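Local coordinates for protein tyrosine--tRNA ligase, mitochondrial (Emericella nidulans, PDB 5IHX) that probably attaches L-tyrosine to its cognate mitochondrial tRNA at the expense of ATP, as a class I aminoacyl-tRNA synthetase, at residues M79-M84 / Y313-R318; M138-L143 / R164-N169; R326-F331 / K341-Q346. All coordinates share one frame; numbering follows the deposited sequence.

Contact 1. Residues M79-M84 / Y313-R318; sequences MHVGHM and YQFFVR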
loop_
_atom_site.group_PDB
_atom_site.type_symbol
_atom_site.label_atom_id
_atom_site.label_comp_id
_atom_site.label_asym_id
_atom_site.label_seq_id
_atom_site.Cartn_x
_atom_site.Cartn_y
_atom_site.Cartn_z
ATOM N N MET A 79 11.524 24.449 -8.796
ATOM C CA MET A 79 10.156 24.867 -9.048
ATOM C C MET A 79 10.148 25.934 -10.131
ATOM O O MET A 79 11.191 26.513 -10.450
ATOM C CB MET A 79 9.520 25.407 -7.769
ATOM C CG MET A 79 9.310 24.354 -6.694
ATOM S SD MET A 79 8.393 24.988 -5.284
ATOM C CE MET A 79 9.567 26.186 -4.650
ATOM N N HIS A 80 8.970 26.189 -10.689
ATOM C CA HIS A 80 8.790 27.258 -11.662
ATOM C C HIS A 80 7.587 28.097 -11.253
ATOM O O HIS A 80 6.927 27.801 -10.260
ATOM C CB HIS A 80 8.610 26.693 -13.076
ATOM C CG HIS A 80 7.556 25.639 -13.176
ATOM N ND1 HIS A 80 6.262 25.914 -13.566
ATOM C CD2 HIS A 80 7.606 24.305 -12.950
ATOM C CE1 HIS A 80 5.559 24.794 -13.566
ATOM N NE2 HIS A 80 6.352 23.805 -13.196
ATOM N N VAL A 81 7.311 29.143 -12.021
ATOM C CA VAL A 81 6.279 30.109 -11.667
ATOM C C VAL A 81 4.916 29.434 -11.499
ATOM O O VAL A 81 4.076 29.908 -10.736
ATOM C CB VAL A 81 6.201 31.233 -12.722
ATOM C CG1 VAL A 81 4.993 32.136 -12.485
ATOM C CG2 VAL A 81 7.480 32.053 -12.703
ATOM N N GLY A 82 4.705 28.329 -12.207
ATOM C CA GLY A 82 3.452 27.597 -12.124
ATOM C C GLY A 82 3.158 26.980 -10.762
ATOM O O GLY A 82 2.027 26.576 -10.500
ATOM N N HIS A 83 4.164 26.919 -9.891
ATOM C CA HIS A 83 3.993 26.371 -8.543
ATOM C C HIS A 83 3.672 27.427 -7.493
ATOM O O HIS A 83 3.346 27.094 -6.355
ATOM C CB HIS A 83 5.263 25.645 -8.074
ATOM C CG HIS A 83 5.538 24.350 -8.771
ATOM N ND1 HIS A 83 6.476 24.225 -9.775
ATOM C CD2 HIS A 83 5.031 23.110 -8.575
ATOM C CE1 HIS A 83 6.516 22.969 -10.182
ATOM N NE2 HIS A 83 5.649 22.272 -9.470
ATOM N N MET A 84 3.773 28.697 -7.863
ATOM C CA MET A 84 3.888 29.749 -6.859
ATOM C C MET A 84 2.632 30.116 -6.071
ATOM O O MET A 84 2.739 30.461 -4.895
ATOM C CB MET A 84 4.423 31.021 -7.521
ATOM C CG MET A 84 5.938 31.062 -7.653
ATOM S SD MET A 84 6.806 30.726 -6.104
ATOM C CE MET A 84 6.243 32.094 -5.094
ATOM N N TYR A 313 12.469 38.418 -15.230
ATOM C CA TYR A 313 11.952 39.773 -15.325
ATOM C C TYR A 313 11.201 39.951 -16.641
ATOM O O TYR A 313 10.086 40.466 -16.660
ATOM C CB TYR A 313 13.085 40.790 -15.213
ATOM C CG TYR A 313 12.614 42.212 -15.030
ATOM C CD1 TYR A 313 12.444 43.056 -16.119
ATOM C CD2 TYR A 313 12.342 42.712 -13.766
ATOM C CE1 TYR A 313 12.017 44.361 -15.953
ATOM C CE2 TYR A 313 11.911 44.011 -13.589
ATOM C CZ TYR A 313 11.747 44.833 -14.686
ATOM O OH TYR A 313 11.321 46.134 -14.521
ATOM N N GLN A 314 11.825 39.524 -17.738
ATOM C CA GLN A 314 11.205 39.613 -19.059
ATOM C C GLN A 314 9.853 38.902 -19.107
ATOM O O GLN A 314 8.894 39.411 -19.679
ATOM C CB GLN A 314 12.122 39.037 -20.142
ATOM C CG GLN A 314 13.253 39.968 -20.544
ATOM C CD GLN A 314 14.092 39.415 -21.680
ATOM O OE1 GLN A 314 14.587 38.289 -21.615
ATOM N NE2 GLN A 314 14.255 40.210 -22.731
ATOM N N PHE A 315 9.789 37.708 -18.535
ATOM C CA PHE A 315 8.554 36.939 -18.551
ATOM C C PHE A 315 7.397 37.746 -17.969
ATOM O O PHE A 315 6.302 37.772 -18.531
ATOM C CB PHE A 315 8.717 35.630 -17.781
ATOM C CG PHE A 315 7.435 34.868 -17.612
ATOM C CD1 PHE A 315 6.777 34.848 -16.394
ATOM C CD2 PHE A 315 6.887 34.172 -18.679
ATOM C CE1 PHE A 315 5.596 34.142 -16.241
ATOM C CE2 PHE A 315 5.706 33.469 -18.532
ATOM C CZ PHE A 315 5.060 33.453 -17.312
ATOM N N PHE A 316 7.642 38.407 -16.843
ATOM C CA PHE A 316 6.590 39.162 -16.174
ATOM C C PHE A 316 6.287 40.515 -16.824
ATOM O O PHE A 316 5.151 40.983 -16.747
ATOM C CB PHE A 316 6.949 39.357 -14.699
ATOM C CG PHE A 316 6.570 38.188 -13.833
ATOM C CD1 PHE A 316 5.262 38.018 -13.412
ATOM C CD2 PHE A 316 7.515 37.249 -13.455
ATOM C CE1 PHE A 316 4.905 36.942 -12.620
ATOM C CE2 PHE A 316 7.163 36.172 -12.666
ATOM C CZ PHE A 316 5.857 36.019 -12.249
ATOM N N VAL A 317 7.271 41.149 -17.464
ATOM C CA VAL A 317 6.988 42.410 -18.155
ATOM C C VAL A 317 6.110 42.164 -19.386
ATOM O O VAL A 317 5.432 43.073 -19.857
ATOM C CB VAL A 317 8.266 43.182 -18.588
ATOM C CG1 VAL A 317 9.064 43.630 -17.379
ATOM C CG2 VAL A 317 9.116 42.359 -19.500
ATOM N N ARG A 318 6.132 40.939 -19.905
ATOM C CA ARG A 318 5.308 40.580 -21.061
ATOM C C ARG A 318 3.892 40.170 -20.659
ATOM O O ARG A 318 3.115 39.727 -21.502
ATOM C CB ARG A 318 5.944 39.431 -21.854
ATOM C CG ARG A 318 7.257 39.763 -22.533
ATOM C CD ARG A 318 7.636 38.676 -23.527
ATOM N NE ARG A 318 7.732 37.360 -22.894
ATOM C CZ ARG A 318 8.862 36.797 -22.473
ATOM N NH1 ARG A 318 10.024 37.428 -22.599
ATOM N NH2 ARG A 318 8.830 35.592 -21.914
#
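Val81 meets Phe315 and Phe316 in a purely apolar contact that buries about 102 Å². Its CG1, held anti to the backbone N (chi1 171°), reaches Phe316 CZ at 4.0 Å and also approaches Phe315 CE1, while Val81 CG2 lies 4.1 Å from Phe316 CE2. Val81 and Phe316 come at each other from opposite directions, and both valine methyls bear on the far end of the phenylalanine. The two phenylalanines support each other: an edge of Phe315 lies over one face of Phe316, with Phe315 CD1 3.8 Å above the plane. Behind them, Phe316 packs on Ala360 and Phe363 of helix 354-368 and meets Phe331 edge-to-face.

Polar bonds shape the 79-84 side. His83 N donates to His80 O at 2.9 Å and Met84 N to Val81 O at 3.1 Å, which curls the chain into the start of helix 84-95. A weak but nearly straight bond joins His80 N to His83 ND1 (3.3 Å, 176°), which favours this turn of the His83 ring. Backbone bonds from Met79 to Leu302 and from Val81 to Ile300 hold the turn from outside.

The His80 ring folds back over Gly82, its CE1 3.8 Å from Gly82 CA. The sequence His80-Val81-Gly82-His83, placed between strand 68-72 and helix 84-95, is the HIGH signature of class I synthetases, whose histidines in relatives serve ATP; Val81, its one bulky apolar side chain, faces the helical region that follows the nucleotide-binding fold.

Contact 2. Residues M138-L143 / R164-N169; sequences MQLKKL and RTLTNN
Leu166 projects from the strand toward the helix and is met by Leu140 and Lys141, each crossing it at about a right angle. One branch serves each partner: Leu166 CD1 touches Leu140 CD1 at 3.9 Å and Leu140 CB at 4.0 Å, while Leu166 CD2 presses on Lys141 CG at 3.5 Å, tighter than usual for two carbons. In Leu166, chi1 of 171° carries CG away from the backbone N, and chi2 of 59° sets the two methyls on different partners. Lys141 touches through CG, and its chain then bends at chi3 (109°).

Next comes a bridging water, which donates to Lys141 O at 2.6 Å and accepts from Arg164 NH2 at 3.0 Å, lying at the edge of the guanidinium in its plane. Arg164 NH1 is held in turn by a salt bridge to Glu148, farther along the same helix. Beyond the strand's end, Asn169 ND2 bonds to Asp224, a residue of the tyrosine pocket.

Helix 126-153 thus covers edge strand 164-168 as the connection of a beta-alpha-beta crossover from strand 100-104. The chemistry is leucine against leucine, with Leu140 buried, beside a water that links helix backbone to strand side chain where Lys141 is exposed.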
loop_
_atom_site.group_PDB
_atom_site.type_symbol
_atom_site.label_atom_id
_atom_site.label_comp_id
_atom_site.label_asym_id
_atom_site.label_seq_id
_atom_site.Cartn_x
_atom_site.Cartn_y
_atom_site.Cartn_z
ATOM N N MET A 138 16.593 22.752 -0.792
ATOM C CA MET A 138 17.376 23.969 -0.605
ATOM C C MET A 138 16.604 25.195 -1.079
ATOM O O MET A 138 16.602 26.236 -0.422
ATOM C CB MET A 138 18.701 23.882 -1.363
ATOM C CG MET A 138 19.714 22.920 -0.762
ATOM S SD MET A 138 21.125 22.640 -1.854
ATOM C CE MET A 138 21.720 24.315 -2.102
ATOM N N GLN A 139 15.944 25.061 -2.225
ATOM C CA GLN A 139 15.203 26.172 -2.808
ATOM C C GLN A 139 14.028 26.585 -1.931
ATOM O O GLN A 139 13.714 27.770 -1.820
ATOM C CB GLN A 139 14.711 25.809 -4.208
ATOM C CG GLN A 139 13.920 26.921 -4.882
ATOM C CD GLN A 139 13.602 26.620 -6.328
ATOM O OE1 GLN A 139 12.626 25.932 -6.633
ATOM N NE2 GLN A 139 14.423 27.148 -7.233
ATOM N N LEU A 140 13.382 25.604 -1.310
ATOM C CA LEU A 140 12.248 25.872 -0.433
ATOM C C LEU A 140 12.705 26.553 0.853
ATOM O O LEU A 140 12.027 27.439 1.374
ATOM C CB LEU A 140 11.504 24.574 -0.116
ATOM C CG LEU A 140 10.674 23.992 -1.263
ATOM C CD1 LEU A 140 10.249 22.567 -0.954
ATOM C CD2 LEU A 140 9.450 24.855 -1.520
ATOM N N LYS A 141 13.856 26.135 1.365
ATOM C CA LYS A 141 14.453 26.786 2.523
ATOM C C LYS A 141 14.735 28.245 2.173
ATOM O O LYS A 141 14.415 29.162 2.933
ATOM C CB LYS A 141 15.739 26.071 2.938
ATOM C CG LYS A 141 15.517 24.838 3.806
ATOM C CD LYS A 141 16.734 24.520 4.667
ATOM C CE LYS A 141 16.477 24.819 6.135
ATOM N NZ LYS A 141 17.731 24.814 6.939
ATOM N N LYS A 142 15.333 28.438 1.002
ATOM C CA LYS A 142 15.665 29.764 0.490
ATOM C C LYS A 142 14.409 30.621 0.313
ATOM O O LYS A 142 14.388 31.796 0.683
ATOM C CB LYS A 142 16.417 29.621 -0.838
ATOM C CG LYS A 142 16.824 30.915 -1.515
ATOM C CD LYS A 142 17.691 30.614 -2.735
ATOM C CE LYS A 142 18.064 31.867 -3.514
ATOM N NZ LYS A 142 16.914 32.410 -4.287
ATOM N N LEU A 143 13.360 30.028 -0.248
ATOM C CA LEU A 143 12.104 30.740 -0.452
ATOM C C LEU A 143 11.495 31.170 0.881
ATOM O O LEU A 143 10.954 32.270 1.000
ATOM C CB LEU A 143 11.115 29.870 -1.230
ATOM C CG LEU A 143 9.736 30.487 -1.491
ATOM C CD1 LEU A 143 9.854 31.743 -2.346
ATOM C CD2 LEU A 143 8.810 29.476 -2.155
ATOM N N ARG A 164 7.043 28.995 10.296
ATOM C CA ARG A 164 7.030 28.318 9.009
ATOM C C ARG A 164 7.848 27.038 9.140
ATOM O O ARG A 164 8.882 27.027 9.803
ATOM C CB ARG A 164 7.603 29.195 7.894
ATOM C CG ARG A 164 9.054 29.611 8.078
ATOM C CD ARG A 164 9.505 30.494 6.921
ATOM N NE ARG A 164 10.961 30.536 6.785
ATOM C CZ ARG A 164 11.766 31.454 7.305
ATOM N NH1 ARG A 164 11.289 32.457 8.027
ATOM N NH2 ARG A 164 13.070 31.361 7.090
ATOM N N THR A 165 7.376 25.967 8.513
ATOM C CA THR A 165 8.022 24.664 8.620
ATOM C C THR A 165 8.230 24.057 7.238
ATOM O O THR A 165 7.369 24.171 6.370
ATOM C CB THR A 165 7.187 23.692 9.487
ATOM O OG1 THR A 165 6.943 24.278 10.770
ATOM C CG2 THR A 165 7.906 22.358 9.666
ATOM N N LEU A 166 9.390 23.435 7.039
ATOM C CA LEU A 166 9.661 22.656 5.835
ATOM C C LEU A 166 9.815 21.193 6.229
ATOM O O LEU A 166 10.680 20.852 7.036
ATOM C CB LEU A 166 10.920 23.158 5.123
ATOM C CG LEU A 166 11.431 22.285 3.970
ATOM C CD1 LEU A 166 10.365 22.130 2.896
ATOM C CD2 LEU A 166 12.714 22.847 3.381
ATOM N N THR A 167 8.970 20.337 5.663
ATOM C CA THR A 167 8.962 18.921 6.011
ATOM C C THR A 167 8.935 18.045 4.762
ATOM O O THR A 167 8.228 18.338 3.798
ATOM C CB THR A 167 7.752 18.569 6.901
ATOM O OG1 THR A 167 7.777 19.370 8.087
ATOM C CG2 THR A 167 7.771 17.092 7.286
ATOM N N ASN A 168 9.730 16.981 4.789
ATOM C CA ASN A 168 9.723 15.964 3.744
ATOM C C ASN A 168 8.878 14.778 4.203
ATOM O O ASN A 168 9.112 14.236 5.280
ATOM C CB ASN A 168 11.153 15.518 3.430
ATOM C CG ASN A 168 11.245 14.653 2.186
ATOM O OD1 ASN A 168 10.315 13.918 1.848
ATOM N ND2 ASN A 168 12.382 14.729 1.502
ATOM N N ASN A 169 7.892 14.374 3.405
ATOM C CA ASN A 169 7.001 13.298 3.829
ATOM C C ASN A 169 7.712 11.941 3.859
ATOM O O ASN A 169 7.133 10.947 4.286
ATOM C CB ASN A 169 5.743 13.236 2.946
ATOM C CG ASN A 169 6.040 12.921 1.491
ATOM O OD1 ASN A 169 7.171 12.620 1.111
ATOM N ND2 ASN A 169 5.002 12.986 0.663
HETATM O O HOH W 1 14.280 29.112 5.571
#

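Contact 3. Residues R326-F331 / K341-Q346; sequences RYLKMF and KIMEEQ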
loop_
_atom_site.group_PDB
_atom_site.type_symbol
_atom_site.label_atom_id
_atom_site.label_comp_id
_atom_site.label_asym_id
_atom_site.label_seq_id
_atom_site.Cartn_x
_atom_site.Cartn_y
_atom_site.Cartn_z
ATOM N N ARG A 326 -4.530 41.610 -11.992
ATOM C CA ARG A 326 -4.766 40.436 -11.165
ATOM C C ARG A 326 -3.435 39.832 -10.723
ATOM O O ARG A 326 -3.301 39.392 -9.581
ATOM C CB ARG A 326 -5.608 39.391 -11.901
ATOM C CG ARG A 326 -5.751 38.108 -11.101
ATOM C CD ARG A 326 -7.096 37.441 -11.291
ATOM N NE ARG A 326 -7.339 36.449 -10.247
ATOM C CZ ARG A 326 -8.489 35.803 -10.072
ATOM N NH1 ARG A 326 -9.519 36.039 -10.875
ATOM N NH2 ARG A 326 -8.609 34.924 -9.088
ATOM N N TYR A 327 -2.451 39.816 -11.620
ATOM C CA TYR A 327 -1.137 39.266 -11.283
ATOM C C TYR A 327 -0.460 40.077 -10.180
ATOM O O TYR A 327 0.198 39.511 -9.308
ATOM C CB TYR A 327 -0.227 39.216 -12.511
ATOM C CG TYR A 327 -0.482 38.044 -13.435
ATOM C CD1 TYR A 327 -1.711 37.395 -13.458
ATOM C CD2 TYR A 327 0.521 37.573 -14.274
ATOM C CE1 TYR A 327 -1.939 36.323 -14.301
ATOM C CE2 TYR A 327 0.304 36.502 -15.117
ATOM C CZ TYR A 327 -0.926 35.880 -15.128
ATOM O OH TYR A 327 -1.145 34.813 -15.970
ATOM N N LEU A 328 -0.616 41.397 -10.219
ATOM C CA LEU A 328 -0.079 42.253 -9.164
ATOM C C LEU A 328 -0.642 41.839 -7.808
ATOM O O LEU A 328 0.066 41.842 -6.801
ATOM C CB LEU A 328 -0.397 43.727 -9.437
ATOM C CG LEU A 328 0.508 44.460 -10.435
ATOM C CD1 LEU A 328 -0.092 45.806 -10.814
ATOM C CD2 LEU A 328 1.902 44.650 -9.859
ATOM N N LYS A 329 -1.919 41.474 -7.792
ATOM C CA LYS A 329 -2.580 41.071 -6.557
ATOM C C LYS A 329 -2.145 39.680 -6.100
ATOM O O LYS A 329 -2.003 39.433 -4.903
ATOM C CB LYS A 329 -4.099 41.112 -6.734
ATOM C CG LYS A 329 -4.653 42.511 -6.944
ATOM C CD LYS A 329 -6.121 42.484 -7.329
ATOM C CE LYS A 329 -6.686 43.890 -7.459
ATOM N NZ LYS A 329 -8.086 43.886 -7.966
ATOM N N MET A 330 -1.924 38.777 -7.051
ATOM C CA MET A 330 -1.620 37.386 -6.727
ATOM C C MET A 330 -0.132 37.142 -6.456
ATOM O O MET A 330 0.214 36.285 -5.638
ATOM C CB MET A 330 -2.092 36.461 -7.857
ATOM C CG MET A 330 -3.605 36.436 -8.056
ATOM S SD MET A 330 -4.179 35.132 -9.174
ATOM C CE MET A 330 -3.144 35.403 -10.609
ATOM N N PHE A 331 0.741 37.875 -7.147
ATOM C CA PHE A 331 2.181 37.600 -7.100
ATOM C C PHE A 331 3.011 38.577 -6.258
ATOM O O PHE A 331 4.227 38.428 -6.176
ATOM C CB PHE A 331 2.752 37.580 -8.522
ATOM C CG PHE A 331 2.405 36.343 -9.299
ATOM C CD1 PHE A 331 3.036 35.141 -9.023
ATOM C CD2 PHE A 331 1.463 36.383 -10.315
ATOM C CE1 PHE A 331 2.729 34.000 -9.738
ATOM C CE2 PHE A 331 1.153 35.244 -11.034
ATOM C CZ PHE A 331 1.786 34.050 -10.745
ATOM N N LYS A 341 -3.365 52.797 -7.617
ATOM C CA LYS A 341 -2.578 53.935 -8.081
ATOM C C LYS A 341 -1.741 53.566 -9.308
ATOM O O LYS A 341 -1.607 54.359 -10.238
ATOM C CB LYS A 341 -1.678 54.444 -6.953
ATOM C CG LYS A 341 -1.068 55.810 -7.204
ATOM C CD LYS A 341 -0.139 56.216 -6.069
ATOM N N ILE A 342 -1.184 52.358 -9.306
ATOM C CA ILE A 342 -0.399 51.875 -10.439
ATOM C C ILE A 342 -1.286 51.680 -11.667
ATOM O O ILE A 342 -0.890 52.002 -12.788
ATOM C CB ILE A 342 0.316 50.543 -10.106
ATOM C CG1 ILE A 342 1.419 50.773 -9.074
ATOM C CG2 ILE A 342 0.927 49.923 -11.363
ATOM C CD1 ILE A 342 1.923 49.496 -8.419
ATOM N N MET A 343 -2.481 51.139 -11.453
ATOM C CA MET A 343 -3.387 50.835 -12.556
ATOM C C MET A 343 -3.954 52.119 -13.154
ATOM O O MET A 343 -4.217 52.186 -14.354
ATOM C CB MET A 343 -4.514 49.905 -12.096
ATOM C CG MET A 343 -4.062 48.457 -11.865
ATOM S SD MET A 343 -3.136 47.741 -13.248
ATOM C CE MET A 343 -4.329 47.893 -14.582
ATOM N N GLU A 344 -4.154 53.134 -12.318
ATOM C CA GLU A 344 -4.630 54.426 -12.804
ATOM C C GLU A 344 -3.655 55.019 -13.816
ATOM O O GLU A 344 -4.065 55.545 -14.849
ATOM C CB GLU A 344 -4.816 55.404 -11.643
ATOM C CG GLU A 344 -5.413 56.746 -12.052
ATOM C CD GLU A 344 -5.522 57.717 -10.890
ATOM O OE1 GLU A 344 -5.077 57.369 -9.777
ATOM O OE2 GLU A 344 -6.066 58.823 -11.086
ATOM N N GLU A 345 -2.364 54.922 -13.521
ATOM C CA GLU A 345 -1.336 55.378 -14.447
ATOM C C GLU A 345 -1.231 54.446 -15.651
ATOM O O GLU A 345 -1.074 54.896 -16.787
ATOM C CB GLU A 345 0.017 55.481 -13.738
ATOM C CG GLU A 345 1.148 55.951 -14.638
ATOM C CD GLU A 345 2.424 56.252 -13.872
ATOM O OE1 GLU A 345 2.408 56.167 -12.625
ATOM O OE2 GLU A 345 3.443 56.574 -14.518
ATOM N N GLN A 346 -1.333 53.146 -15.392
ATOM C CA GLN A 346 -1.290 52.134 -16.441
ATOM C C GLN A 346 -2.413 52.340 -17.459
ATOM O O GLN A 346 -2.189 52.256 -18.666
ATOM C CB GLN A 346 -1.385 50.734 -15.821
ATOM C CG GLN A 346 -1.546 49.576 -16.807
ATOM C CD GLN A 346 -0.241 49.165 -17.461
ATOM O OE1 GLN A 346 0.812 49.759 -17.218
ATOM N NE2 GLN A 346 -0.303 48.135 -18.298
#
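Arg326 O, gripped by Met330 N at 2.9 Å and weakly by Lys329 N at 3.1 Å, ties the helical turn from which Leu328 reaches across to Ile342 and Met343. A second backbone bond, Phe331 N to Tyr327 O at 2.8 Å, closes the turn, and Leu328 O takes a further bond from Thr332 OG1. On the opposing helix Gln346 N donates to Ile342 O at 2.9 Å.

The contact itself rests on a single methyl. Leu328 CD1 stands 4.3 Å from Ile342 CG2 and 4.4 Å from Met343 SD, meeting two consecutive residues of helix 336-348. The bend at chi2 (-51°) of Met343 turns SD toward Leu328. All three side chains are buried, although these distances are long for apolar neighbours and only about 94 Å² is shared. Leu328 is completed by Leu334 and Ile339, from the connection and the start of the next helix, and by Leu359 of helix 354-368, which lies against both Tyr327 and Phe331 as well.

Around this apolar centre the helices carry their own ties. Arg326 NE reaches Met330 SD in a weak bond of 3.6 Å, and Phe331 CE2 lies 4.0 Å above one face of the Tyr327 ring, offset toward its margin. Gln346 bonds through its amide to Ala355 and Gln356, and Glu345 forms a salt bridge with Arg352.

Helices 321-331 and 336-348, consecutive in the chain, thus pack through Leu328 in the helical region after the nucleotide-binding fold, which probably corresponds to the anticodon-recognising helical domain of relatives. Between 326-331 and 341-346 the contact is apolar, carbon and sulfur only; the Gln346 amide and the Glu345 carboxylate are directed instead to residues at and just before helix 354-368.

How the contacts relate
Contact 2 lies nested along the chain inside the loop closed by contact 1, and contact 3 follows both. Contact 2 belongs to the nucleotide-binding fold, where helix 126-153 covers the sheet; contact 3 lies in the helical region that follows it, and contact 1 joins the two. The centres of contacts 1 and 2 are about 20 Å apart, yet they touch where Met79 N bonds to Gln139 OE1 and Met79 CE packs on Leu140 CD2. Contacts 1 and 3 have centres about 16 Å apart, and Phe331 of contact 3 packs on Val81 and Met84 of contact 1. Contacts 2 and 3 do not meet, their nearest atoms being about 10 Å apart. The HIGH turn therefore sits between the tyrosine-binding sheet and the helices beyond.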